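PDB 3QNK: putative lipoprotein from Bacteroides fragilis, which is a SusD-like outer-membrane lipoprotein that probably captures glycans at the cell surface for uptake through a partner SusC-type transporter. Local coordinates for residues 78-83 with 120-125; 89-94 with 109-114. One frame throughout, in Å; residues are numbered along the deposited sequence.

Interaction 1 of 2, residues 78-83 with 120-125; sequences EDYYVK and FEMVKR. With PO4 (phosphate ion), chain F; ACT (acetate ion), chain I.
M122, a selenomethionine, fills the tight side of this contact, packed between CB of Y80 and the ring of Y81. Its SE lies over one face of the Y81 ring, 3.8 Å from the centroid and 16° off the normal, a Met-aromatic contact in which a polarisable atom meets pi electrons. The bend at chi3 (-86°) folds CE back over the same face, while CG packs against Y80 CB at 3.6 Å. An unbranched chain suits this place, passing Y80 and still lying on Y81. Y80 CE2 adds a close contact to E121 CB, 3.6 Å away. The two segments run nearly antiparallel, at 147°, with axes 10.1 Å apart, as neighbouring helices in the alpha-helical, TPR-related part of the SusD fold. The Y81 hydroxyl reaches beyond the pair to the backbone N of I130. On the looser side, polar groups and ions take over. Tyrosine suits position 80, its ring packing inside while OH donates to acetate OXT at 3.0 Å. R125, a planar cation with several N-H groups, turns NH1 and NH2 to phosphate O1 in bent bonds; NH1 also pairs with E121 OE1, and NH2 with D74. Both ions probably come from the crystallisation liquor.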
# COMPACT_ATOMS: atom_id res chain seq x y z
N GLU B 78 7.99 0.92 -3.17
CA GLU B 78 7.39 0.61 -1.87
C GLU B 78 7.00 -0.88 -1.72
O GLU B 78 7.43 -1.55 -0.77
CB GLU B 78 6.14 1.47 -1.69
CG GLU B 78 5.56 1.46 -0.28
CD GLU B 78 4.26 2.22 -0.09
OE1 GLU B 78 3.96 3.13 -0.90
OE2 GLU B 78 3.55 1.92 0.90
N ASP B 79 6.20 -1.38 -2.68
CA ASP B 79 5.65 -2.71 -2.66
C ASP B 79 6.65 -3.84 -2.91
O ASP B 79 6.56 -4.90 -2.27
CB ASP B 79 4.52 -2.81 -3.71
CG ASP B 79 3.28 -1.96 -3.45
OD1 ASP B 79 3.10 -1.48 -2.31
OD2 ASP B 79 2.47 -1.79 -4.40
N TYR B 80 7.53 -3.66 -3.86
CA TYR B 80 8.42 -4.71 -4.29
C TYR B 80 9.57 -4.98 -3.31
O TYR B 80 10.04 -6.11 -3.27
CB TYR B 80 8.90 -4.43 -5.72
CG TYR B 80 7.88 -4.91 -6.72
CD1 TYR B 80 6.64 -4.28 -6.84
CD2 TYR B 80 8.07 -6.09 -7.42
CE1 TYR B 80 5.66 -4.76 -7.70
CE2 TYR B 80 7.08 -6.60 -8.26
CZ TYR B 80 5.88 -5.93 -8.41
OH TYR B 80 4.92 -6.43 -9.26
N TYR B 81 9.93 -4.01 -2.45
CA TYR B 81 10.95 -4.28 -1.42
C TYR B 81 10.38 -5.17 -0.34
O TYR B 81 11.12 -5.98 0.22
CB TYR B 81 11.56 -3.00 -0.86
CG TYR B 81 12.70 -2.49 -1.72
CD1 TYR B 81 13.85 -3.26 -1.90
CD2 TYR B 81 12.61 -1.28 -2.39
CE1 TYR B 81 14.89 -2.82 -2.72
CE2 TYR B 81 13.65 -0.82 -3.21
CZ TYR B 81 14.78 -1.60 -3.37
OH TYR B 81 15.81 -1.16 -4.17
N VAL B 82 9.05 -5.11 -0.11
CA VAL B 82 8.33 -5.98 0.85
C VAL B 82 8.42 -7.42 0.34
O VAL B 82 8.74 -8.33 1.11
CB VAL B 82 6.86 -5.52 1.05
CG1 VAL B 82 6.08 -6.50 1.91
CG2 VAL B 82 6.77 -4.13 1.64
N LYS B 83 8.17 -7.60 -0.98
CA LYS B 83 8.20 -8.88 -1.70
C LYS B 83 9.59 -9.47 -1.61
O LYS B 83 9.75 -10.66 -1.30
CB LYS B 83 7.78 -8.71 -3.17
CG LYS B 83 6.39 -8.14 -3.35
CD LYS B 83 6.05 -8.08 -4.83
CE LYS B 83 4.90 -7.16 -5.10
NZ LYS B 83 3.58 -7.70 -4.64
N PHE B 120 13.55 -7.43 -11.14
CA PHE B 120 13.43 -7.02 -12.54
C PHE B 120 12.31 -6.01 -12.72
O PHE B 120 12.50 -5.08 -13.47
CB PHE B 120 13.23 -8.22 -13.47
CG PHE B 120 13.24 -7.90 -14.96
CD1 PHE B 120 14.22 -7.08 -15.51
CD2 PHE B 120 12.31 -8.49 -15.81
CE1 PHE B 120 14.23 -6.81 -16.89
CE2 PHE B 120 12.34 -8.24 -17.19
CZ PHE B 120 13.29 -7.41 -17.72
N GLU B 121 11.18 -6.15 -12.00
CA GLU B 121 10.08 -5.17 -12.06
C GLU B 121 10.52 -3.79 -11.62
O GLU B 121 10.06 -2.78 -12.17
CB GLU B 121 8.87 -5.58 -11.23
CG GLU B 121 7.77 -6.23 -12.05
CD GLU B 121 7.30 -5.49 -13.30
OE1 GLU B 121 6.93 -4.30 -13.17
OE2 GLU B 121 7.26 -6.11 -14.39
N MSE B 122 11.43 -3.73 -10.64
CA MSE B 122 11.97 -2.48 -10.14
C MSE B 122 13.01 -1.92 -11.10
O MSE B 122 12.93 -0.75 -11.48
CB MSE B 122 12.57 -2.67 -8.75
CG MSE B 122 11.52 -2.96 -7.69
SE MSE B 122 12.25 -2.83 -5.92
CE MSE B 122 12.88 -4.53 -5.76
N VAL B 123 13.99 -2.75 -11.49
CA VAL B 123 15.10 -2.35 -12.37
C VAL B 123 14.59 -1.85 -13.72
O VAL B 123 15.07 -0.80 -14.16
CB VAL B 123 16.17 -3.46 -12.51
CG1 VAL B 123 17.25 -3.08 -13.51
CG2 VAL B 123 16.79 -3.75 -11.16
N LYS B 124 13.60 -2.53 -14.34
CA LYS B 124 13.07 -2.10 -15.65
C LYS B 124 12.42 -0.67 -15.56
O LYS B 124 12.30 -0.01 -16.58
CB LYS B 124 12.11 -3.14 -16.28
CG LYS B 124 10.82 -3.40 -15.51
CD LYS B 124 9.81 -4.21 -16.34
CE LYS B 124 9.96 -5.72 -16.28
NZ LYS B 124 9.42 -6.37 -17.52
N ARG B 125 12.11 -0.19 -14.36
CA ARG B 125 11.46 1.09 -14.11
C ARG B 125 12.44 2.16 -13.67
O ARG B 125 12.61 3.15 -14.38
CB ARG B 125 10.36 0.94 -13.04
CG ARG B 125 9.12 0.20 -13.50
CD ARG B 125 8.18 0.01 -12.34
NE ARG B 125 6.78 0.28 -12.66
CZ ARG B 125 5.93 -0.65 -13.10
NH1 ARG B 125 6.35 -1.89 -13.31
NH2 ARG B 125 4.67 -0.35 -13.35
P PO4 F . 2.97 -4.60 -12.38
O1 PO4 F . 3.54 -3.30 -13.15
O2 PO4 F . 2.70 -4.30 -10.79
O3 PO4 F . 1.77 -5.29 -13.24
O4 PO4 F . 4.07 -5.73 -12.40
C ACT I . 5.35 -9.15 -12.19
O ACT I . 4.31 -9.31 -12.88
OXT ACT I . 5.32 -8.98 -10.85
CH3 ACT I . 6.59 -9.23 -13.09

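Interaction 2 of 2, residues 89-94 with 109-114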
# COMPACT_ATOMS: atom_id res chain seq x y z
N ARG B 89 14.09 -13.58 3.57
CA ARG B 89 13.82 -14.31 4.80
C ARG B 89 13.87 -15.79 4.53
O ARG B 89 14.47 -16.52 5.31
CB ARG B 89 12.46 -13.93 5.37
CG ARG B 89 12.04 -14.82 6.54
CD ARG B 89 12.63 -14.39 7.86
NE ARG B 89 11.57 -13.96 8.75
CZ ARG B 89 11.50 -12.76 9.32
NH1 ARG B 89 12.45 -11.86 9.10
NH2 ARG B 89 10.48 -12.46 10.12
N PHE B 90 13.25 -16.24 3.43
CA PHE B 90 13.27 -17.64 3.03
C PHE B 90 14.72 -18.11 3.00
O PHE B 90 15.09 -19.06 3.71
CB PHE B 90 12.58 -17.85 1.67
CG PHE B 90 12.59 -19.29 1.19
CD1 PHE B 90 13.67 -19.80 0.47
CD2 PHE B 90 11.52 -20.14 1.47
CE1 PHE B 90 13.68 -21.13 0.07
CE2 PHE B 90 11.53 -21.46 1.04
CZ PHE B 90 12.60 -21.94 0.32
N PHE B 91 15.56 -17.37 2.22
CA PHE B 91 16.98 -17.67 2.04
C PHE B 91 17.75 -17.73 3.38
O PHE B 91 18.61 -18.59 3.54
CB PHE B 91 17.62 -16.68 1.08
CG PHE B 91 17.15 -16.79 -0.35
CD1 PHE B 91 17.20 -18.01 -1.02
CD2 PHE B 91 16.70 -15.67 -1.04
CE1 PHE B 91 16.77 -18.11 -2.35
CE2 PHE B 91 16.28 -15.76 -2.36
CZ PHE B 91 16.32 -16.98 -3.01
N GLU B 92 17.38 -16.88 4.35
CA GLU B 92 17.99 -16.87 5.68
C GLU B 92 17.62 -18.09 6.51
O GLU B 92 18.47 -18.62 7.23
CB GLU B 92 17.57 -15.61 6.47
CG GLU B 92 18.24 -14.32 6.05
CD GLU B 92 17.84 -13.05 6.79
OE1 GLU B 92 16.83 -13.07 7.53
OE2 GLU B 92 18.55 -12.03 6.61
N ARG B 93 16.35 -18.52 6.45
CA ARG B 93 15.84 -19.57 7.34
C ARG B 93 15.78 -20.98 6.72
O ARG B 93 15.62 -21.94 7.48
CB ARG B 93 14.45 -19.18 7.86
CG ARG B 93 14.37 -17.80 8.56
CD ARG B 93 13.98 -17.91 10.01
NE ARG B 93 14.95 -18.72 10.75
CZ ARG B 93 14.68 -19.44 11.83
NH1 ARG B 93 13.45 -19.46 12.34
NH2 ARG B 93 15.64 -20.15 12.42
N ILE B 94 15.93 -21.12 5.38
CA ILE B 94 15.82 -22.42 4.70
C ILE B 94 17.00 -23.37 5.05
O ILE B 94 16.80 -24.58 5.09
CB ILE B 94 15.60 -22.31 3.16
CG1 ILE B 94 15.01 -23.59 2.54
CG2 ILE B 94 16.83 -21.83 2.39
CD1 ILE B 94 13.62 -24.06 3.05
N GLY B 109 15.12 -22.82 -5.59
CA GLY B 109 15.15 -22.42 -6.99
C GLY B 109 13.97 -21.55 -7.35
O GLY B 109 14.15 -20.54 -8.03
N GLU B 110 12.78 -21.88 -6.83
CA GLU B 110 11.54 -21.14 -7.06
C GLU B 110 11.64 -19.75 -6.45
O GLU B 110 11.23 -18.78 -7.09
CB GLU B 110 10.32 -21.88 -6.50
CG GLU B 110 10.19 -23.34 -6.93
CD GLU B 110 8.85 -23.99 -6.66
OE1 GLU B 110 7.83 -23.43 -7.12
OE2 GLU B 110 8.81 -25.09 -6.06
N VAL B 111 12.25 -19.62 -5.27
CA VAL B 111 12.44 -18.34 -4.58
C VAL B 111 13.49 -17.51 -5.33
O VAL B 111 13.32 -16.28 -5.42
CB VAL B 111 12.77 -18.53 -3.09
CG1 VAL B 111 12.79 -17.19 -2.36
CG2 VAL B 111 11.75 -19.45 -2.42
N HIS B 112 14.53 -18.16 -5.94
CA HIS B 112 15.53 -17.45 -6.75
C HIS B 112 14.86 -16.81 -7.95
O HIS B 112 15.14 -15.65 -8.27
CB HIS B 112 16.66 -18.37 -7.23
CG HIS B 112 17.73 -18.57 -6.20
ND1 HIS B 112 18.59 -17.54 -5.84
CD2 HIS B 112 18.01 -19.66 -5.44
CE1 HIS B 112 19.36 -18.04 -4.88
NE2 HIS B 112 19.05 -19.31 -4.61
N PHE B 113 13.95 -17.58 -8.61
CA PHE B 113 13.19 -17.13 -9.78
C PHE B 113 12.30 -15.96 -9.40
O PHE B 113 12.25 -14.98 -10.15
CB PHE B 113 12.34 -18.29 -10.36
CG PHE B 113 11.41 -17.87 -11.48
CD1 PHE B 113 11.89 -17.67 -12.77
CD2 PHE B 113 10.07 -17.61 -11.22
CE1 PHE B 113 11.04 -17.25 -13.79
CE2 PHE B 113 9.21 -17.21 -12.25
CZ PHE B 113 9.70 -17.02 -13.52
N LEU B 114 11.60 -16.07 -8.25
CA LEU B 114 10.68 -15.03 -7.77
C LEU B 114 11.44 -13.77 -7.37
O LEU B 114 11.02 -12.69 -7.78
CB LEU B 114 9.78 -15.53 -6.63
CG LEU B 114 8.68 -16.51 -7.08
CD1 LEU B 114 8.02 -17.16 -5.89
CD2 LEU B 114 7.61 -15.84 -7.92
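V111 puts one methyl on each of two phenylalanines. Its CG2 sits over the centre of the F90 ring, 3.5 Å from the centroid and 12° off the normal, and its CG1 lies over a face of F91, 4.0 Å from that centroid; both are CH-pi contacts. With CG1 anti to the backbone N (chi1 -173°), the branches of the valine spread to serve both rings, which a beta-branched residue does without a flexible chain. F91 also meets H112: its CE1 lies over the imidazole face, 3.4 Å from H112 NE2, with the planes inclined at 41°. On the other face of F90, I94 CB sits toward the rim, so aliphatic groups approach the ring from both faces. These residues join the two arms of an antiparallel helical hairpin, helix 76-93 and helix 101-126. The local axes are 10.6 Å apart, a spacing bridged by broad aromatic side chains. Farther out, Y23 and V24 of helix 17-29 also touch F90. Histidine suits its place by offering a flat face to F91 and a ring nitrogen to another helix: ND1 is hydrogen-bonded to D159 OD1 on helix 149-166.

Interactions 1 and 2 are two levels of one helix pair, helix 76-93 against helix 101-126, with centres 16 Å apart and nearest atoms about 7 Å apart. Along the chain the order is 78-83, 89-94, 109-114, 120-125, so interaction 2 is enclosed by interaction 1, as expected of an antiparallel hairpin. Interaction 2 lies near the turn, its centre about 25 Å from the centre of the chain; interaction 1 lies at the far end of the arms, about 15 Å from it. Both belong to the N-terminal helical region, whose family is related to TPR proteins. Packing at both levels therefore joins the same two helices along much of their length.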